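Local coordinates for protein BpsB (PgaB), Poly-beta-1,6-N-acetyl-D-glucosamine N-deacetylase (Bordetella bronchiseptica RB50, PDB 5BU6) that removes acetyl groups from N-acetylglucosamine units of the biofilm polysaccharide poly-beta-1,6-N-acetyl-D-glucosamine, as a metal-dependent family 4 carbohydrate esterase, at residues M18-D23 / V263-N268; P77-F82 / P103-V108; A87-K92 / F133-A138. The protein carries 5 engineered substitutions. All coordinates share one frame; numbering follows the deposited sequence.

Contact 1: M18-D23 / V263-N268; sequences MHDVRD and VDYEVN
The ring of Tyr265 lies against the backbone of Asp20 on the neighbouring strand, in a CH-pi contact. Asp20 CA stands 3.9 Å from the ring centroid, 15° off the normal. The pairing is parallel and belongs to the sheet of the distorted (beta/alpha) barrel of family 4 carbohydrate esterases. It joins the first strand of the chain, 14-20, to the last, 261-266. Three backbone bonds hold it: His19 N to Val263 O, Tyr265 N to His19 O, and Val21 N to Tyr265 O. The third is nearly straight (173°). Tyr265 CG sits between its backbone N and carbonyl carbon (chi1 67°), which carries the ring over the partner strand. Met18 comes obliquely to this ring, with CG 3.6 Å from Tyr265 CD2, while its SD lies 3.4 Å from Val263 CG1. Asp264 OD1 meets the edge of the His19 ring at CD2, 3.3 Å away. The His19 side chain is about 6 Å from a bound nickel ion. A type I turn runs from Asp20, the strand's last residue, to Asp23. Asp20 OD1 accepts from Arg22 N, an Asx turn. It also accepts from a water at 2.6 Å, which accepts from Val267 N at 2.8 Å.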
ATOM      1  N   MET A  18      -3.324   7.464  -2.810  1.00 37.67           N
ATOM      2  CA  MET A  18      -4.282   7.855  -3.837  1.00 43.00           C
ATOM      3  C   MET A  18      -5.106   6.659  -4.289  1.00 37.54           C
ATOM      4  O   MET A  18      -4.560   5.616  -4.616  1.00 44.10           O
ATOM      5  CB  MET A  18      -3.573   8.456  -5.045  1.00 51.36           C
ATOM      6  CG  MET A  18      -3.840   9.909  -5.266  1.00 66.03           C
ATOM      7  SD  MET A  18      -2.849  10.897  -4.149  1.00 59.44           S
ATOM      8  CE  MET A  18      -1.206  10.337  -4.574  1.00 59.78           C
ATOM      9  N   HIS A  19      -6.417   6.837  -4.338  1.00 40.84           N
ATOM     10  CA  HIS A  19      -7.327   5.741  -4.670  1.00 48.53           C
ATOM     11  C   HIS A  19      -8.221   6.187  -5.830  1.00 44.91           C
ATOM     12  O   HIS A  19      -8.836   7.250  -5.766  1.00 42.71           O
ATOM     13  CB  HIS A  19      -8.144   5.366  -3.421  1.00 59.77           C
ATOM     14  CG  HIS A  19      -9.115   4.243  -3.620  1.00 75.49           C
ATOM     15  ND1 HIS A  19      -8.730   2.918  -3.658  1.00 79.89           N
ATOM     16  CD2 HIS A  19     -10.464   4.246  -3.758  1.00 79.62           C
ATOM     17  CE1 HIS A  19      -9.796   2.156  -3.825  1.00 85.34           C
ATOM     18  NE2 HIS A  19     -10.861   2.936  -3.891  1.00 86.14           N
ATOM     19  N   ASP A  20      -8.255   5.406  -6.897  1.00 45.25           N
ATOM     20  CA  ASP A  20      -9.128   5.699  -8.032  1.00 47.26           C
ATOM     21  C   ASP A  20     -10.555   5.330  -7.638  1.00 49.55           C
ATOM     22  O   ASP A  20     -10.832   4.186  -7.286  1.00 51.58           O
ATOM     23  CB  ASP A  20      -8.673   4.919  -9.273  1.00 49.38           C
ATOM     24  CG  ASP A  20      -9.413   5.325 -10.543  1.00 61.44           C
ATOM     25  OD1 ASP A  20     -10.586   5.757 -10.483  1.00 52.47           O
ATOM     26  OD2 ASP A  20      -8.807   5.177 -11.627  1.00 63.12           O
ATOM     27  N   VAL A  21     -11.453   6.302  -7.693  1.00 49.63           N
ATOM     28  CA  VAL A  21     -12.826   6.098  -7.236  1.00 51.87           C
ATOM     29  C   VAL A  21     -13.544   5.005  -8.050  1.00 57.40           C
ATOM     30  O   VAL A  21     -14.453   4.346  -7.549  1.00 63.60           O
ATOM     31  CB  VAL A  21     -13.616   7.430  -7.286  1.00 61.39           C
ATOM     32  CG1 VAL A  21     -13.882   7.857  -8.731  1.00 56.17           C
ATOM     33  CG2 VAL A  21     -14.910   7.335  -6.484  1.00 71.81           C
ATOM     34  N   ARG A  22     -13.115   4.789  -9.290  1.00 56.72           N
ATOM     35  CA  ARG A  22     -13.739   3.781 -10.148  1.00 68.45           C
ATOM     36  C   ARG A  22     -13.373   2.356  -9.730  1.00 79.07           C
ATOM     37  O   ARG A  22     -13.900   1.385 -10.272  1.00 81.90           O
ATOM     38  CB  ARG A  22     -13.354   4.013 -11.613  1.00 71.50           C
ATOM     39  N   ASP A  23     -12.465   2.232  -8.769  1.00 84.75           N
ATOM     40  CA  ASP A  23     -12.145   0.933  -8.185  1.00 97.50           C
ATOM     41  C   ASP A  23     -12.775   0.869  -6.795  1.00109.38           C
ATOM     42  O   ASP A  23     -12.096   0.679  -5.779  1.00104.13           O
ATOM     43  CB  ASP A  23     -10.632   0.722  -8.160  1.00 84.98           C
ATOM     44  CG  ASP A  23     -10.048   0.602  -9.564  1.00 77.39           C
ATOM     45  OD1 ASP A  23      -9.021   1.255  -9.865  1.00 58.26           O
ATOM     46  OD2 ASP A  23     -10.635  -0.150 -10.377  1.00 86.35           O
ATOM     47  N   VAL A 263      -6.723   9.920  -0.242  1.00 39.68           N
ATOM     48  CA  VAL A 263      -7.548  10.792  -1.080  1.00 42.03           C
ATOM     49  C   VAL A 263      -8.014  10.069  -2.354  1.00 44.32           C
ATOM     50  O   VAL A 263      -7.283   9.288  -2.936  1.00 38.44           O
ATOM     51  CB  VAL A 263      -6.797  12.094  -1.443  1.00 54.94           C
ATOM     52  CG1 VAL A 263      -5.660  11.818  -2.388  1.00 54.35           C
ATOM     53  CG2 VAL A 263      -7.748  13.109  -2.044  1.00 53.47           C
ATOM     54  N   ASP A 264      -9.250  10.320  -2.769  1.00 51.61           N
ATOM     55  CA  ASP A 264      -9.793   9.691  -3.970  1.00 56.02           C
ATOM     56  C   ASP A 264      -9.601  10.580  -5.191  1.00 49.39           C
ATOM     57  O   ASP A 264      -9.658  11.801  -5.082  1.00 54.30           O
ATOM     58  CB  ASP A 264     -11.284   9.386  -3.790  1.00 68.78           C
ATOM     59  CG  ASP A 264     -11.539   8.293  -2.771  1.00 77.54           C
ATOM     60  OD1 ASP A 264     -10.690   7.386  -2.633  1.00 71.37           O
ATOM     61  OD2 ASP A 264     -12.596   8.341  -2.108  1.00 86.88           O
ATOM     62  N   TYR A 265      -9.375   9.975  -6.352  1.00 43.29           N
ATOM     63  CA  TYR A 265      -9.323  10.746  -7.591  1.00 45.69           C
ATOM     64  C   TYR A 265     -10.105  10.081  -8.729  1.00 43.71           C
ATOM     65  O   TYR A 265     -10.474   8.911  -8.648  1.00 46.14           O
ATOM     66  CB  TYR A 265      -7.875  10.960  -8.026  1.00 44.18           C
ATOM     67  CG  TYR A 265      -7.166   9.689  -8.437  1.00 41.49           C
ATOM     68  CD1 TYR A 265      -7.177   9.250  -9.760  1.00 53.46           C
ATOM     69  CD2 TYR A 265      -6.508   8.907  -7.498  1.00 38.92           C
ATOM     70  CE1 TYR A 265      -6.534   8.072 -10.126  1.00 47.23           C
ATOM     71  CE2 TYR A 265      -5.859   7.743  -7.855  1.00 48.02           C
ATOM     72  CZ  TYR A 265      -5.880   7.325  -9.168  1.00 46.61           C
ATOM     73  OH  TYR A 265      -5.224   6.161  -9.495  1.00 42.63           O
ATOM     74  N   GLU A 266     -10.315  10.846  -9.791  1.00 48.62           N
ATOM     75  CA  GLU A 266     -10.896  10.374 -11.038  1.00 58.88           C
ATOM     76  C   GLU A 266      -9.864  10.456 -12.155  1.00 62.60           C
ATOM     77  O   GLU A 266      -9.037  11.362 -12.174  1.00 62.88           O
ATOM     78  CB  GLU A 266     -12.115  11.210 -11.424  1.00 71.10           C
ATOM     79  CG  GLU A 266     -13.379  10.901 -10.654  1.00 85.56           C
ATOM     80  CD  GLU A 266     -14.597  10.783 -11.565  1.00 99.42           C
ATOM     81  OE1 GLU A 266     -15.536  11.602 -11.428  1.00102.23           O
ATOM     82  OE2 GLU A 266     -14.611   9.867 -12.418  1.00103.79           O
ATOM     83  N   VAL A 267      -9.919   9.519 -13.091  1.00 59.49           N
ATOM     84  CA  VAL A 267      -9.078   9.596 -14.276  1.00 64.09           C
ATOM     85  C   VAL A 267      -9.926  10.021 -15.456  1.00 76.95           C
ATOM     86  O   VAL A 267     -11.153  10.009 -15.374  1.00 86.13           O
ATOM     87  CB  VAL A 267      -8.389   8.256 -14.580  1.00 67.41           C
ATOM     88  CG1 VAL A 267      -7.457   7.878 -13.445  1.00 63.90           C
ATOM     89  CG2 VAL A 267      -9.419   7.164 -14.801  1.00 72.90           C
ATOM     90  N   ASN A 268      -9.280  10.420 -16.547  1.00 83.26           N
ATOM     91  CA  ASN A 268     -10.005  10.819 -17.751  1.00 86.46           C
ATOM     92  C   ASN A 268      -9.509  10.091 -18.993  1.00 90.82           C
ATOM     93  O   ASN A 268     -10.283   9.424 -19.677  1.00 97.61           O
ATOM     94  CB  ASN A 268      -9.906  12.328 -17.958  1.00 86.81           C
ATOM     95  CG  ASN A 268     -10.756  13.104 -16.974  1.00 91.75           C
ATOM     96  OD1 ASN A 268     -10.525  13.059 -15.764  1.00 92.66           O
ATOM     97  ND2 ASN A 268     -11.744  13.829 -17.490  1.00 90.00           N
TER
HETATM   98  O   HOH W   1     -11.489   7.306 -12.385  1.00 56.25           O

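Contact 2: P77-F82 / P103-V108; sequences PILLTF and PAVVAV
Pro103 O and Leu80 N are linked through a water where the strands begin to pair. The water lies 2.8 Å from Pro103 O and accepts from Leu80 N at 2.9 Å. Leu80 CD1 also approaches Pro103 O, but loosely. Next, Ala104 turns its methyl to the edge of the Phe82 ring, with CB 3.9 Å from CE1 of Phe82. The Phe82 side chain, with CG beside its own backbone N (chi1 -61°), is directed back along the strand and so meets Ala104 rather than its register partner. Val105 carries the centre of the contact. Its N donates to Leu80 O, and its O accepts from Phe82 N at 2.8 Å, nearly in line with the carbonyl bond. Val105 CG2 reaches Leu79 CD1 at 3.8 Å and Thr81 CG2 at 4.0 Å. The Val105 and Thr81 side chains run side by side on one face of the sheet. Val106 pairs with Phe82 on the other face, and its CA-H points to Phe82 O. Ala107 N then donates to Phe82 O at 3.2 Å. This last bond is longer, and its donor lies 36° out of the carbonyl plane.

The two strands are the parallel arms of a beta-alpha-beta crossover, connected by helix 88-100. That helix covers the face of Phe82, Ala104 and Val106 with Val93, Leu97 and Thr89. Strand 14-20 flanks strand 77-83 on one side, and strand 149-153 continues the sheet beyond strand 104-108.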
ATOM      1  N   PRO A  77       7.896  18.162   2.063  1.00 36.40           N
ATOM      2  CA  PRO A  77       8.105  16.894   1.364  1.00 37.79           C
ATOM      3  C   PRO A  77       6.870  16.027   1.455  1.00 39.53           C
ATOM      4  O   PRO A  77       6.228  15.968   2.514  1.00 39.07           O
ATOM      5  CB  PRO A  77       9.281  16.257   2.131  1.00 33.51           C
ATOM      6  CG  PRO A  77       9.130  16.754   3.479  1.00 39.63           C
ATOM      7  CD  PRO A  77       8.503  18.139   3.405  1.00 38.84           C
ATOM      8  N   ILE A  78       6.533  15.365   0.357  1.00 30.90           N
ATOM      9  CA  ILE A  78       5.388  14.464   0.369  1.00 30.78           C
ATOM     10  C   ILE A  78       5.705  13.175  -0.388  1.00 29.97           C
ATOM     11  O   ILE A  78       6.389  13.198  -1.400  1.00 31.60           O
ATOM     12  CB  ILE A  78       4.125  15.164  -0.225  1.00 37.36           C
ATOM     13  CG1 ILE A  78       2.894  14.280  -0.071  1.00 37.71           C
ATOM     14  CG2 ILE A  78       4.334  15.576  -1.670  1.00 31.60           C
ATOM     15  CD1 ILE A  78       1.595  15.068  -0.056  1.00 44.83           C
ATOM     16  N   LEU A  79       5.231  12.049   0.143  1.00 27.27           N
ATOM     17  CA  LEU A  79       5.367  10.744  -0.487  1.00 29.97           C
ATOM     18  C   LEU A  79       4.017  10.379  -1.117  1.00 32.67           C
ATOM     19  O   LEU A  79       2.993  10.364  -0.426  1.00 33.30           O
ATOM     20  CB  LEU A  79       5.779   9.680   0.530  1.00 33.52           C
ATOM     21  CG  LEU A  79       6.030   8.259  -0.001  1.00 32.81           C
ATOM     22  CD1 LEU A  79       7.275   8.271  -0.875  1.00 35.48           C
ATOM     23  CD2 LEU A  79       6.208   7.302   1.169  1.00 31.29           C
ATOM     24  N   LEU A  80       4.018  10.104  -2.417  1.00 28.21           N
ATOM     25  CA  LEU A  80       2.791   9.694  -3.112  1.00 26.05           C
ATOM     26  C   LEU A  80       2.782   8.176  -3.223  1.00 28.28           C
ATOM     27  O   LEU A  80       3.811   7.572  -3.599  1.00 29.74           O
ATOM     28  CB  LEU A  80       2.736  10.315  -4.518  1.00 29.94           C
ATOM     29  CG  LEU A  80       2.927  11.816  -4.664  1.00 35.53           C
ATOM     30  CD1 LEU A  80       2.932  12.185  -6.159  1.00 35.39           C
ATOM     31  CD2 LEU A  80       1.829  12.570  -3.906  1.00 32.89           C
ATOM     32  N   THR A  81       1.653   7.550  -2.884  1.00 29.36           N
ATOM     33  CA  THR A  81       1.551   6.106  -2.969  1.00 25.69           C
ATOM     34  C   THR A  81       0.268   5.707  -3.718  1.00 31.15           C
ATOM     35  O   THR A  81      -0.762   6.386  -3.606  1.00 34.14           O
ATOM     36  CB  THR A  81       1.572   5.442  -1.572  1.00 33.64           C
ATOM     37  OG1 THR A  81       0.339   5.688  -0.892  1.00 39.07           O
ATOM     38  CG2 THR A  81       2.742   5.995  -0.725  1.00 35.13           C
ATOM     39  N   PHE A  82       0.391   4.650  -4.511  1.00 28.26           N
ATOM     40  CA  PHE A  82      -0.682   4.105  -5.346  1.00 40.28           C
ATOM     41  C   PHE A  82      -0.755   2.588  -5.124  1.00 41.19           C
ATOM     42  O   PHE A  82       0.113   1.859  -5.597  1.00 45.62           O
ATOM     43  CB  PHE A  82      -0.424   4.416  -6.825  1.00 31.77           C
ATOM     44  CG  PHE A  82      -0.358   5.882  -7.127  1.00 35.14           C
ATOM     45  CD1 PHE A  82       0.843   6.578  -6.997  1.00 34.84           C
ATOM     46  CD2 PHE A  82      -1.497   6.571  -7.517  1.00 32.66           C
ATOM     47  CE1 PHE A  82       0.909   7.939  -7.253  1.00 36.79           C
ATOM     48  CE2 PHE A  82      -1.450   7.936  -7.783  1.00 36.21           C
ATOM     49  CZ  PHE A  82      -0.233   8.625  -7.649  1.00 35.51           C
ATOM     50  N   PRO A 103       8.453  11.063  -8.000  1.00 32.44           N
ATOM     51  CA  PRO A 103       8.508   9.652  -7.597  1.00 32.16           C
ATOM     52  C   PRO A 103       7.211   9.190  -6.936  1.00 33.59           C
ATOM     53  O   PRO A 103       6.409  10.014  -6.508  1.00 28.19           O
ATOM     54  CB  PRO A 103       9.669   9.605  -6.591  1.00 32.86           C
ATOM     55  CG  PRO A 103       9.769  10.997  -6.063  1.00 36.23           C
ATOM     56  CD  PRO A 103       9.330  11.920  -7.170  1.00 32.80           C
ATOM     57  N   ALA A 104       7.039   7.878  -6.819  1.00 32.61           N
ATOM     58  CA  ALA A 104       5.900   7.307  -6.119  1.00 34.15           C
ATOM     59  C   ALA A 104       6.222   5.908  -5.594  1.00 34.66           C
ATOM     60  O   ALA A 104       7.202   5.300  -6.006  1.00 34.46           O
ATOM     61  CB  ALA A 104       4.696   7.256  -7.036  1.00 30.50           C
ATOM     62  N   VAL A 105       5.394   5.429  -4.671  1.00 31.71           N
ATOM     63  CA  VAL A 105       5.387   4.036  -4.228  1.00 29.25           C
ATOM     64  C   VAL A 105       4.194   3.339  -4.888  1.00 27.64           C
ATOM     65  O   VAL A 105       3.093   3.885  -4.876  1.00 29.29           O
ATOM     66  CB  VAL A 105       5.242   3.930  -2.699  1.00 32.34           C
ATOM     67  CG1 VAL A 105       5.255   2.461  -2.246  1.00 33.10           C
ATOM     68  CG2 VAL A 105       6.331   4.728  -2.033  1.00 37.26           C
ATOM     69  N   VAL A 106       4.412   2.157  -5.451  1.00 27.36           N
ATOM     70  CA  VAL A 106       3.311   1.335  -5.950  1.00 33.26           C
ATOM     71  C   VAL A 106       3.293   0.040  -5.135  1.00 33.26           C
ATOM     72  O   VAL A 106       4.290  -0.660  -5.087  1.00 30.90           O
ATOM     73  CB  VAL A 106       3.465   1.014  -7.452  1.00 32.02           C
ATOM     74  CG1 VAL A 106       2.381   0.018  -7.906  1.00 37.97           C
ATOM     75  CG2 VAL A 106       3.425   2.297  -8.286  1.00 31.57           C
ATOM     76  N   ALA A 107       2.182  -0.256  -4.476  1.00 31.57           N
ATOM     77  CA  ALA A 107       2.111  -1.416  -3.588  1.00 31.74           C
ATOM     78  C   ALA A 107       1.244  -2.482  -4.258  1.00 32.06           C
ATOM     79  O   ALA A 107       0.100  -2.208  -4.665  1.00 31.67           O
ATOM     80  CB  ALA A 107       1.556  -1.026  -2.220  1.00 34.27           C
ATOM     81  N   VAL A 108       1.817  -3.673  -4.384  1.00 32.51           N
ATOM     82  CA  VAL A 108       1.278  -4.769  -5.183  1.00 32.29           C
ATOM     83  C   VAL A 108       0.621  -5.833  -4.311  1.00 30.75           C
ATOM     84  O   VAL A 108       1.249  -6.294  -3.381  1.00 27.72           O
ATOM     85  CB  VAL A 108       2.427  -5.423  -5.991  1.00 39.96           C
ATOM     86  CG1 VAL A 108       1.973  -6.670  -6.709  1.00 35.01           C
ATOM     87  CG2 VAL A 108       3.047  -4.399  -6.944  1.00 50.70           C
TER
HETATM   88  O   HOH W   2       6.313  10.922  -3.903  1.00 31.89           O

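Contact 3: A87-K92 / F133-A138; sequences ASTYTK and FFMTWA
Met135 lays its side chain against Thr89 and Tyr90 near the start of helix 88-100 and has the most surface buried here. Its CG and SD both lie 3.7 Å from Tyr90 CB. The chain is extended to SD and then bends (chi3 -65°), bringing CE to Thr89 CB at 3.7 Å. The thread of Met135 crosses the Thr89 side chain at about a right angle, with Thr89 CG2 also touching CE. Ala87 is the second main partner. Its N donates to Phe133 O at 2.9 Å, with an N-H...O angle of 147°. The donor is tilted 26° from the carbonyl plane. Ala87 CB rests against the same oxygen, 3.5 Å away, so one carbonyl meets both the amide and the methyl. Ala87 O accepts from both Tyr90 N and Thr91 N. Gly85 adds a backbone hydrogen bond to Met135, and Tyr86 stacks on Phe134. The segment 133-138 leads into helix 137-145, where Thr136 is the N-cap. Segment 87-92 closely follows the nickel ligand Asp84, and the Phe134 side chain is about 9 Å from a nickel ion. Such loops at the C-terminal ends of barrel strands border the metal site in family 4 carbohydrate esterases.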
ATOM      1  N   ALA A  87      -4.679  -1.705 -13.584  1.00 37.31           N
ATOM      2  CA  ALA A  87      -4.025  -1.387 -14.856  1.00 35.91           C
ATOM      3  C   ALA A  87      -3.813   0.103 -15.067  1.00 33.22           C
ATOM      4  O   ALA A  87      -2.824   0.513 -15.682  1.00 39.20           O
ATOM      5  CB  ALA A  87      -4.828  -1.964 -16.034  1.00 35.95           C
ATOM      6  N   SER A  88      -4.740   0.918 -14.564  1.00 28.17           N
ATOM      7  CA  SER A  88      -4.669   2.357 -14.770  1.00 33.60           C
ATOM      8  C   SER A  88      -3.444   2.972 -14.076  1.00 35.00           C
ATOM      9  O   SER A  88      -3.006   4.068 -14.426  1.00 36.94           O
ATOM     10  CB  SER A  88      -5.933   3.020 -14.268  1.00 39.22           C
ATOM     11  OG  SER A  88      -6.006   2.868 -12.861  1.00 46.94           O
ATOM     12  N   THR A  89      -2.892   2.268 -13.098  1.00 33.76           N
ATOM     13  CA  THR A  89      -1.643   2.713 -12.478  1.00 36.63           C
ATOM     14  C   THR A  89      -0.545   2.848 -13.530  1.00 39.44           C
ATOM     15  O   THR A  89       0.275   3.763 -13.474  1.00 37.38           O
ATOM     16  CB  THR A  89      -1.190   1.763 -11.370  1.00 33.46           C
ATOM     17  OG1 THR A  89      -2.188   1.754 -10.342  1.00 42.89           O
ATOM     18  CG2 THR A  89       0.131   2.255 -10.755  1.00 32.73           C
ATOM     19  N   TYR A  90      -0.556   1.967 -14.518  1.00 34.72           N
ATOM     20  CA  TYR A  90       0.469   1.997 -15.560  1.00 29.16           C
ATOM     21  C   TYR A  90       0.105   2.933 -16.716  1.00 32.81           C
ATOM     22  O   TYR A  90       0.942   3.663 -17.246  1.00 31.81           O
ATOM     23  CB  TYR A  90       0.723   0.579 -16.088  1.00 31.04           C
ATOM     24  CG  TYR A  90       1.739   0.528 -17.210  1.00 33.71           C
ATOM     25  CD1 TYR A  90       3.103   0.515 -16.931  1.00 35.03           C
ATOM     26  CD2 TYR A  90       1.343   0.540 -18.538  1.00 32.12           C
ATOM     27  CE1 TYR A  90       4.046   0.479 -17.947  1.00 41.63           C
ATOM     28  CE2 TYR A  90       2.281   0.505 -19.567  1.00 40.66           C
ATOM     29  CZ  TYR A  90       3.641   0.477 -19.250  1.00 46.34           C
ATOM     30  OH  TYR A  90       4.596   0.448 -20.237  1.00 49.29           O
ATOM     31  N   THR A  91      -1.144   2.898 -17.154  1.00 34.94           N
ATOM     32  CA  THR A  91      -1.491   3.661 -18.337  1.00 31.98           C
ATOM     33  C   THR A  91      -1.820   5.100 -18.028  1.00 36.85           C
ATOM     34  O   THR A  91      -1.718   5.957 -18.907  1.00 42.25           O
ATOM     35  CB  THR A  91      -2.688   3.014 -19.063  1.00 42.48           C
ATOM     36  OG1 THR A  91      -3.774   2.897 -18.144  1.00 41.81           O
ATOM     37  CG2 THR A  91      -2.316   1.632 -19.511  1.00 37.76           C
ATOM     38  N   LYS A  92      -2.224   5.398 -16.794  1.00 40.28           N
ATOM     39  CA  LYS A  92      -2.626   6.777 -16.504  1.00 45.86           C
ATOM     40  C   LYS A  92      -1.726   7.482 -15.488  1.00 43.63           C
ATOM     41  O   LYS A  92      -1.347   8.640 -15.693  1.00 39.16           O
ATOM     42  CB  LYS A  92      -4.076   6.818 -16.015  1.00 41.77           C
ATOM     43  CG  LYS A  92      -5.065   6.194 -16.996  1.00 49.41           C
ATOM     44  CD  LYS A  92      -5.097   6.937 -18.328  1.00 63.45           C
ATOM     45  CE  LYS A  92      -6.227   7.954 -18.385  1.00 71.95           C
ATOM     46  NZ  LYS A  92      -6.513   8.430 -19.777  1.00 75.21           N
ATOM     47  N   PHE A 133      -7.692  -6.819 -15.346  1.00 33.90           N
ATOM     48  CA  PHE A 133      -7.905  -5.541 -14.660  1.00 32.15           C
ATOM     49  C   PHE A 133      -6.636  -5.042 -13.979  1.00 32.50           C
ATOM     50  O   PHE A 133      -6.541  -3.872 -13.603  1.00 30.22           O
ATOM     51  CB  PHE A 133      -9.028  -5.645 -13.619  1.00 39.02           C
ATOM     52  CG  PHE A 133     -10.408  -5.459 -14.190  1.00 38.56           C
ATOM     53  CD1 PHE A 133     -10.649  -5.693 -15.530  1.00 43.52           C
ATOM     54  CD2 PHE A 133     -11.449  -5.014 -13.396  1.00 45.81           C
ATOM     55  CE1 PHE A 133     -11.920  -5.509 -16.080  1.00 49.69           C
ATOM     56  CE2 PHE A 133     -12.730  -4.820 -13.936  1.00 43.30           C
ATOM     57  CZ  PHE A 133     -12.960  -5.064 -15.276  1.00 47.31           C
ATOM     58  N   PHE A 134      -5.668  -5.932 -13.802  1.00 30.71           N
ATOM     59  CA  PHE A 134      -4.430  -5.578 -13.100  1.00 28.83           C
ATOM     60  C   PHE A 134      -3.224  -5.428 -14.034  1.00 31.70           C
ATOM     61  O   PHE A 134      -3.130  -6.103 -15.050  1.00 33.67           O
ATOM     62  CB  PHE A 134      -4.146  -6.638 -12.030  1.00 33.97           C
ATOM     63  CG  PHE A 134      -5.221  -6.721 -10.993  1.00 34.00           C
ATOM     64  CD1 PHE A 134      -5.251  -5.821  -9.948  1.00 39.82           C
ATOM     65  CD2 PHE A 134      -6.237  -7.648 -11.098  1.00 37.83           C
ATOM     66  CE1 PHE A 134      -6.259  -5.863  -9.004  1.00 34.96           C
ATOM     67  CE2 PHE A 134      -7.241  -7.704 -10.153  1.00 36.19           C
ATOM     68  CZ  PHE A 134      -7.256  -6.804  -9.111  1.00 35.53           C
ATOM     69  N   MET A 135      -2.302  -4.546 -13.649  1.00 30.17           N
ATOM     70  CA  MET A 135      -1.000  -4.413 -14.284  1.00 37.30           C
ATOM     71  C   MET A 135      -0.282  -5.739 -14.389  1.00 31.82           C
ATOM     72  O   MET A 135      -0.357  -6.581 -13.482  1.00 33.99           O
ATOM     73  CB  MET A 135      -0.100  -3.461 -13.497  1.00 34.10           C
ATOM     74  CG  MET A 135      -0.314  -2.026 -13.734  1.00 35.62           C
ATOM     75  SD  MET A 135       0.944  -1.113 -12.794  1.00 44.60           S
ATOM     76  CE  MET A 135       0.470  -1.511 -11.123  1.00 55.41           C
ATOM     77  N   THR A 136       0.446  -5.919 -15.483  1.00 32.36           N
ATOM     78  CA  THR A 136       1.252  -7.123 -15.620  1.00 34.37           C
ATOM     79  C   THR A 136       2.581  -6.970 -14.901  1.00 29.82           C
ATOM     80  O   THR A 136       2.976  -5.869 -14.511  1.00 30.90           O
ATOM     81  CB  THR A 136       1.492  -7.469 -17.086  1.00 38.33           C
ATOM     82  OG1 THR A 136       2.321  -6.474 -17.692  1.00 32.90           O
ATOM     83  CG2 THR A 136       0.149  -7.560 -17.826  1.00 39.05           C
ATOM     84  N   TRP A 137       3.255  -8.091 -14.687  1.00 30.22           N
ATOM     85  CA  TRP A 137       4.568  -8.060 -14.069  1.00 32.20           C
ATOM     86  C   TRP A 137       5.536  -7.253 -14.918  1.00 32.58           C
ATOM     87  O   TRP A 137       6.382  -6.537 -14.385  1.00 33.74           O
ATOM     88  CB  TRP A 137       5.106  -9.466 -13.857  1.00 32.98           C
ATOM     89  CG  TRP A 137       4.593 -10.197 -12.630  1.00 33.48           C
ATOM     90  CD1 TRP A 137       3.938 -11.398 -12.612  1.00 38.36           C
ATOM     91  CD2 TRP A 137       4.705  -9.782 -11.263  1.00 31.25           C
ATOM     92  NE1 TRP A 137       3.644 -11.755 -11.315  1.00 35.91           N
ATOM     93  CE2 TRP A 137       4.121 -10.792 -10.469  1.00 29.65           C
ATOM     94  CE3 TRP A 137       5.274  -8.666 -10.628  1.00 31.11           C
ATOM     95  CZ2 TRP A 137       4.070 -10.718  -9.075  1.00 30.20           C
ATOM     96  CZ3 TRP A 137       5.217  -8.591  -9.243  1.00 37.94           C
ATOM     97  CH2 TRP A 137       4.620  -9.608  -8.486  1.00 34.09           C
ATOM     98  N   ALA A 138       5.427  -7.394 -16.234  1.00 35.18           N
ATOM     99  CA  ALA A 138       6.303  -6.670 -17.160  1.00 34.54           C
ATOM    100  C   ALA A 138       6.118  -5.171 -17.004  1.00 36.71           C
ATOM    101  O   ALA A 138       7.091  -4.401 -16.993  1.00 33.17           O
ATOM    102  CB  ALA A 138       6.027  -7.078 -18.580  1.00 42.37           C
TER

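Contacts 1 and 2 share one parallel sheet, in which strands 14-20 and 77-83 are neighbours. Their centres are 15 Å apart, and Met18 packs on Leu80 and Phe82 between them. The centre of contact 3 is about 14 Å from that of contact 1 and about 15 Å from that of contact 2. It touches contact 2 through Val106, which meets Met135 and Thr89. Along the chain, contact 1 encloses both others, while the segments of contacts 2 and 3 alternate. Helix 88-100 starts in contact 3 and connects the two strands of contact 2. Contact 1 thus joins the first and last strands of the chain side by side in the sheet. One nickel ion is held by Asp84, His154 and His159.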